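Side-chain contacts in transcriptional regulator (PDB 3BHQ), which probably acts as a TetR-family transcription factor, binding regulatory DNA through a helix-turn-helix domain to control gene expression: residues Ser143-Leu148 / Glu200-Val205; Lys147-Asn150 / Gln155-Asp158. All coordinates share one frame; numbering follows the deposited sequence.

Contact 1: residues Ser143-Leu148 / Glu200-Val205; sequences SCFQKL and EAFLAV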
ATOM      1  N   SER A 143      10.338 -17.938  -7.475  1.00 22.25           N
ATOM      2  CA  SER A 143      11.180 -18.854  -8.253  1.00 24.80           C
ATOM      3  C   SER A 143      12.532 -19.037  -7.562  1.00 23.21           C
ATOM      4  O   SER A 143      13.015 -20.164  -7.421  1.00 23.87           O
ATOM      5  CB  SER A 143      11.344 -18.369  -9.699  1.00 24.03           C
ATOM      6  OG  SER A 143      12.111 -19.299 -10.427  1.00 33.64           O
ATOM      7  N   CYS A 144      13.099 -17.934  -7.069  1.00 23.86           N
ATOM      8  CA  CYS A 144      14.350 -17.975  -6.291  1.00 21.80           C
ATOM      9  C   CYS A 144      14.215 -18.817  -4.999  1.00 23.46           C
ATOM     10  O   CYS A 144      15.066 -19.661  -4.702  1.00 22.82           O
ATOM     11  CB  CYS A 144      14.838 -16.554  -5.995  1.00 25.08           C
ATOM     12  SG  CYS A 144      16.105 -16.414  -4.768  1.00 25.82           S
ATOM     13  N   PHE A 145      13.144 -18.595  -4.240  1.00 20.56           N
ATOM     14  CA  PHE A 145      12.909 -19.360  -3.008  1.00 19.76           C
ATOM     15  C   PHE A 145      12.671 -20.862  -3.248  1.00 22.18           C
ATOM     16  O   PHE A 145      13.052 -21.692  -2.404  1.00 21.83           O
ATOM     17  CB  PHE A 145      11.718 -18.806  -2.220  1.00 19.47           C
ATOM     18  CG  PHE A 145      11.933 -17.469  -1.564  1.00 20.27           C
ATOM     19  CD1 PHE A 145      13.192 -16.824  -1.475  1.00 20.56           C
ATOM     20  CD2 PHE A 145      10.848 -16.891  -0.918  1.00 18.42           C
ATOM     21  CE1 PHE A 145      13.317 -15.578  -0.807  1.00 21.79           C
ATOM     22  CE2 PHE A 145      10.981 -15.664  -0.224  1.00 22.02           C
ATOM     23  CZ  PHE A 145      12.189 -15.018  -0.183  1.00 19.41           C
ATOM     24  N   GLN A 146      12.028 -21.193  -4.365  1.00 21.48           N
ATOM     25  CA  GLN A 146      11.787 -22.608  -4.720  1.00 22.99           C
ATOM     26  C   GLN A 146      13.106 -23.323  -4.937  1.00 24.78           C
ATOM     27  O   GLN A 146      13.297 -24.452  -4.443  1.00 24.31           O
ATOM     28  CB  GLN A 146      10.919 -22.747  -5.974  1.00 23.11           C
ATOM     29  CG  GLN A 146      10.567 -24.216  -6.357  1.00 24.52           C
ATOM     30  CD  GLN A 146       9.833 -24.934  -5.247  1.00 35.53           C
ATOM     31  OE1 GLN A 146       8.662 -24.646  -4.972  1.00 42.13           O
ATOM     32  NE2 GLN A 146      10.514 -25.891  -4.604  1.00 38.50           N
ATOM     33  N   LYS A 147      14.002 -22.676  -5.681  1.00 24.28           N
ATOM     34  CA  LYS A 147      15.348 -23.214  -5.929  1.00 27.65           C
ATOM     35  C   LYS A 147      16.137 -23.333  -4.625  1.00 26.03           C
ATOM     36  O   LYS A 147      16.788 -24.347  -4.385  1.00 25.65           O
ATOM     37  CB  LYS A 147      16.092 -22.387  -6.976  1.00 28.56           C
ATOM     38  CG  LYS A 147      15.434 -22.463  -8.354  1.00 30.52           C
ATOM     39  CD  LYS A 147      16.036 -21.483  -9.356  1.00 32.67           C
ATOM     40  CE  LYS A 147      15.144 -21.355 -10.592  1.00 37.04           C
ATOM     41  NZ  LYS A 147      15.603 -20.281 -11.511  1.00 50.06           N
ATOM     42  N   LEU A 148      16.043 -22.324  -3.754  1.00 23.52           N
ATOM     43  CA  LEU A 148      16.698 -22.388  -2.438  1.00 22.86           C
ATOM     44  C   LEU A 148      16.110 -23.507  -1.566  1.00 21.99           C
ATOM     45  O   LEU A 148      16.838 -24.125  -0.795  1.00 23.55           O
ATOM     46  CB  LEU A 148      16.621 -21.043  -1.696  1.00 23.18           C
ATOM     47  CG  LEU A 148      17.451 -19.908  -2.300  1.00 21.85           C
ATOM     48  CD1 LEU A 148      17.069 -18.594  -1.668  1.00 19.16           C
ATOM     49  CD2 LEU A 148      18.961 -20.187  -2.152  1.00 21.49           C
ATOM     50  N   GLU A 200      15.299 -11.438   9.989  1.00 20.93           N
ATOM     51  CA  GLU A 200      15.292 -12.275  11.192  1.00 22.83           C
ATOM     52  C   GLU A 200      13.941 -12.927  11.415  1.00 22.75           C
ATOM     53  O   GLU A 200      13.860 -14.117  11.691  1.00 21.80           O
ATOM     54  CB  GLU A 200      15.694 -11.472  12.423  1.00 26.44           C
ATOM     55  CG  GLU A 200      15.785 -12.271  13.709  1.00 30.46           C
ATOM     56  CD  GLU A 200      16.257 -11.411  14.866  1.00 35.14           C
ATOM     57  OE1 GLU A 200      17.459 -11.070  14.887  1.00 52.84           O
ATOM     58  OE2 GLU A 200      15.430 -11.086  15.751  1.00 55.93           O
ATOM     59  N   ALA A 201      12.872 -12.141  11.279  1.00 21.23           N
ATOM     60  CA  ALA A 201      11.532 -12.682  11.439  1.00 19.58           C
ATOM     61  C   ALA A 201      11.211 -13.699  10.341  1.00 18.10           C
ATOM     62  O   ALA A 201      10.644 -14.760  10.577  1.00 20.46           O
ATOM     63  CB  ALA A 201      10.507 -11.542  11.437  1.00 19.72           C
ATOM     64  N   PHE A 202      11.565 -13.359   9.101  1.00 19.76           N
ATOM     65  CA  PHE A 202      11.387 -14.255   7.961  1.00 19.96           C
ATOM     66  C   PHE A 202      12.058 -15.613   8.181  1.00 20.22           C
ATOM     67  O   PHE A 202      11.432 -16.648   7.930  1.00 20.62           O
ATOM     68  CB  PHE A 202      11.912 -13.613   6.673  1.00 21.72           C
ATOM     69  CG  PHE A 202      11.778 -14.495   5.457  1.00 20.62           C
ATOM     70  CD1 PHE A 202      10.630 -14.457   4.683  1.00 24.24           C
ATOM     71  CD2 PHE A 202      12.816 -15.354   5.085  1.00 23.83           C
ATOM     72  CE1 PHE A 202      10.537 -15.254   3.558  1.00 22.11           C
ATOM     73  CE2 PHE A 202      12.707 -16.174   3.970  1.00 24.38           C
ATOM     74  CZ  PHE A 202      11.562 -16.118   3.219  1.00 19.28           C
ATOM     75  N   LEU A 203      13.314 -15.620   8.636  1.00 20.53           N
ATOM     76  CA  LEU A 203      14.023 -16.883   8.884  1.00 21.50           C
ATOM     77  C   LEU A 203      13.461 -17.671  10.073  1.00 21.62           C
ATOM     78  O   LEU A 203      13.584 -18.904  10.092  1.00 20.46           O
ATOM     79  CB  LEU A 203      15.542 -16.664   9.029  1.00 23.48           C
ATOM     80  CG  LEU A 203      16.219 -16.335   7.693  1.00 24.46           C
ATOM     81  CD1 LEU A 203      17.662 -15.905   7.898  1.00 21.32           C
ATOM     82  CD2 LEU A 203      16.146 -17.479   6.712  1.00 21.22           C
ATOM     83  N   ALA A 204      12.827 -16.981  11.033  1.00 21.69           N
ATOM     84  CA  ALA A 204      12.156 -17.652  12.151  1.00 21.99           C
ATOM     85  C   ALA A 204      11.047 -18.562  11.647  1.00 22.40           C
ATOM     86  O   ALA A 204      10.803 -19.615  12.226  1.00 24.56           O
ATOM     87  CB  ALA A 204      11.629 -16.647  13.168  1.00 22.87           C
ATOM     88  N   VAL A 205      10.400 -18.183  10.546  1.00 21.36           N
ATOM     89  CA  VAL A 205       9.367 -18.989   9.918  1.00 21.10           C
ATOM     90  C   VAL A 205       9.891 -19.940   8.844  1.00 22.80           C
ATOM     91  O   VAL A 205       9.522 -21.121   8.795  1.00 22.90           O
ATOM     92  CB  VAL A 205       8.326 -18.084   9.136  1.00 24.12           C
ATOM     93  CG1 VAL A 205       7.164 -18.943   8.599  1.00 23.22           C
ATOM     94  CG2 VAL A 205       7.831 -16.918   9.953  1.00 25.20           C
TER
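F145 and F202 lie on helices whose backbones stay well apart here, their CA atoms 12.2 Å from each other, and only two long aromatic side chains span the gap. They reach in from opposite directions. F145 presents the far corner of its ring, CE2 and CZ, while F202 meets it with CZ and CE1. The closest approach is 3.5 Å, from F145 CE2 to F202 CZ. With ring planes at 42° and centroids 5.3 Å apart, the rings meet obliquely. F202 holds CG anti to its backbone N (chi1 179°), which carries its ring out toward helix 123-150. L166 of helix 159-181 packs on both phenylalanine side chains, L92 packs on F202, and I154 lies against F145. With alanine at F145, CZ and CE1 of F202 would probably lose their partner across the gap, L166 part of its packing, and the F202 ring would be freer to shift. Phenylalanine suits both places because it is long enough to bridge separated helices and brings no polar group into the buried interior. The contact therefore rests on dispersion and the hydrophobic effect, joining two helices of the AefR-like C-terminal domain without polar pairing.

Contact 2: residues Lys147-Asn150 / Gln155-Asp158; sequences KLTN and QTGD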
ATOM      1  N   LYS A 147      14.002 -22.676  -5.681  1.00 24.28           N
ATOM      2  CA  LYS A 147      15.348 -23.214  -5.929  1.00 27.65           C
ATOM      3  C   LYS A 147      16.137 -23.333  -4.625  1.00 26.03           C
ATOM      4  O   LYS A 147      16.788 -24.347  -4.385  1.00 25.65           O
ATOM      5  CB  LYS A 147      16.092 -22.387  -6.976  1.00 28.56           C
ATOM      6  CG  LYS A 147      15.434 -22.463  -8.354  1.00 30.52           C
ATOM      7  CD  LYS A 147      16.036 -21.483  -9.356  1.00 32.67           C
ATOM      8  CE  LYS A 147      15.144 -21.355 -10.592  1.00 37.04           C
ATOM      9  NZ  LYS A 147      15.603 -20.281 -11.511  1.00 50.06           N
ATOM     10  N   LEU A 148      16.043 -22.324  -3.754  1.00 23.52           N
ATOM     11  CA  LEU A 148      16.698 -22.388  -2.438  1.00 22.86           C
ATOM     12  C   LEU A 148      16.110 -23.507  -1.566  1.00 21.99           C
ATOM     13  O   LEU A 148      16.838 -24.125  -0.795  1.00 23.55           O
ATOM     14  CB  LEU A 148      16.621 -21.043  -1.696  1.00 23.18           C
ATOM     15  CG  LEU A 148      17.451 -19.908  -2.300  1.00 21.85           C
ATOM     16  CD1 LEU A 148      17.069 -18.594  -1.668  1.00 19.16           C
ATOM     17  CD2 LEU A 148      18.961 -20.187  -2.152  1.00 21.49           C
ATOM     18  N   THR A 149      14.796 -23.718  -1.661  1.00 22.24           N
ATOM     19  CA  THR A 149      14.117 -24.802  -0.929  1.00 22.73           C
ATOM     20  C   THR A 149      14.578 -26.166  -1.457  1.00 24.62           C
ATOM     21  O   THR A 149      14.921 -27.045  -0.658  1.00 23.19           O
ATOM     22  CB  THR A 149      12.585 -24.672  -0.953  1.00 24.14           C
ATOM     23  OG1 THR A 149      12.211 -23.464  -0.272  1.00 24.32           O
ATOM     24  CG2 THR A 149      11.895 -25.871  -0.235  1.00 23.51           C
ATOM     25  N   ASN A 150      14.633 -26.308  -2.783  1.00 23.54           N
ATOM     26  CA  ASN A 150      15.132 -27.568  -3.419  1.00 24.50           C
ATOM     27  C   ASN A 150      16.573 -27.915  -3.001  1.00 25.36           C
ATOM     28  O   ASN A 150      16.927 -29.095  -2.884  1.00 24.22           O
ATOM     29  CB  ASN A 150      15.030 -27.494  -4.949  1.00 24.16           C
ATOM     30  CG  ASN A 150      13.592 -27.422  -5.448  1.00 28.06           C
ATOM     31  OD1 ASN A 150      12.643 -27.672  -4.702  1.00 36.18           O
ATOM     32  ND2 ASN A 150      13.428 -27.053  -6.717  1.00 30.90           N
ATOM     33  N   GLN A 155      13.148 -23.271   3.752  1.00 24.72           N
ATOM     34  CA  GLN A 155      11.960 -24.137   3.573  1.00 25.35           C
ATOM     35  C   GLN A 155      10.693 -23.313   3.331  1.00 25.08           C
ATOM     36  O   GLN A 155      10.027 -22.904   4.294  1.00 23.34           O
ATOM     37  CB  GLN A 155      11.751 -25.100   4.764  1.00 26.49           C
ATOM     38  CG  GLN A 155      10.542 -26.069   4.584  1.00 29.83           C
ATOM     39  CD  GLN A 155      10.622 -26.902   3.299  1.00 38.44           C
ATOM     40  OE1 GLN A 155      11.644 -27.556   3.041  1.00 44.38           O
ATOM     41  NE2 GLN A 155       9.551 -26.883   2.491  1.00 37.12           N
ATOM     42  N   THR A 156      10.400 -23.047   2.055  1.00 23.91           N
ATOM     43  CA  THR A 156       9.212 -22.314   1.650  1.00 24.99           C
ATOM     44  C   THR A 156       8.330 -23.237   0.816  1.00 28.87           C
ATOM     45  O   THR A 156       8.582 -23.441  -0.384  1.00 28.49           O
ATOM     46  CB  THR A 156       9.560 -21.020   0.872  1.00 24.31           C
ATOM     47  OG1 THR A 156      10.269 -21.347  -0.329  1.00 23.01           O
ATOM     48  CG2 THR A 156      10.386 -20.072   1.734  1.00 24.49           C
ATOM     49  N   GLY A 157       7.316 -23.813   1.475  1.00 31.13           N
ATOM     50  CA  GLY A 157       6.335 -24.693   0.831  1.00 33.17           C
ATOM     51  C   GLY A 157       5.506 -24.010  -0.244  1.00 34.30           C
ATOM     52  O   GLY A 157       5.241 -24.616  -1.286  1.00 36.55           O
ATOM     53  N   ASP A 158       5.084 -22.767   0.029  1.00 30.88           N
ATOM     54  CA  ASP A 158       4.339 -21.906  -0.889  1.00 28.80           C
ATOM     55  C   ASP A 158       5.317 -20.729  -1.076  1.00 28.30           C
ATOM     56  O   ASP A 158       5.275 -19.775  -0.293  1.00 26.71           O
ATOM     57  CB  ASP A 158       3.008 -21.477  -0.256  1.00 27.72           C
ATOM     58  CG  ASP A 158       2.111 -20.670  -1.187  1.00 32.83           C
ATOM     59  OD1 ASP A 158       2.563 -20.082  -2.206  1.00 29.81           O
ATOM     60  OD2 ASP A 158       0.910 -20.562  -0.834  1.00 34.60           O
TER
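T149, in the last turn of helix 123-150, faces Q155 and T156 in the loop that follows, with the CA atoms of T149 and Q155 5.0 Å apart. The two branches of T149 do different work. Its chi1 of -64° sets OG1 beside the backbone N, anti to the carbonyl carbon, and CG2 anti to the backbone N, so the two branches diverge. OG1 receives two hydrogen bonds: one from the hydroxyl of T156, OG1 to OG1 at 2.9 Å, and one from the backbone N of T156 at 3.0 Å, nearly straight with an N-H...O angle of 163°. T149 OG1 is also hydrogen-bonded to the carbonyl O of F145 one turn back, so three hydrogen bonds grip one hydroxyl and fix its rotation. Threonine fits because it supplies this hydroxyl and a methyl from one short branched side chain. A chi1 of 61° puts T156 OG1 between its backbone N and carbonyl carbon, so that the hydroxyl lies close to its own N-H and both can reach T149 OG1. The methyl of T149 meets Q155, whose chain sets out away from the helix but bends at chi2 and returns its carboxamide. T149 CG2 lies 3.7 Å from Q155 OE1 and equally far from NE2, a van der Waals contact of methyl with carboxamide. Further on, D158 is the N-cap of helix 159-181, its OD1 accepting from the backbone N of L161. The arrangement is a helix-loop-helix connection in an all-helical TetR-type C-terminal domain: the threonine pair fastens the loop back on the helix it left, and D158 caps the next helix.

Followed from the N terminus, both contacts start on helix 123-150, their segments sharing K147 and L148. Contact 2 closes first: the chain leaves the helix and returns at once, with four residues between the segments. Contact 1 closes much later, after helix 159-181 and most of helix 188-206 have passed, so the T149-T156 pairing nests inside the F145-F202 pairing. Their centres are about 7 Å apart, and they touch where F145 CB meets T156 OG1 at 3.5 Å. Backbone hydrogen bonds between Q155 and Y206 also join the loop to the last helix, whose V205 packs on V205 of the second subunit, in the dimer interface.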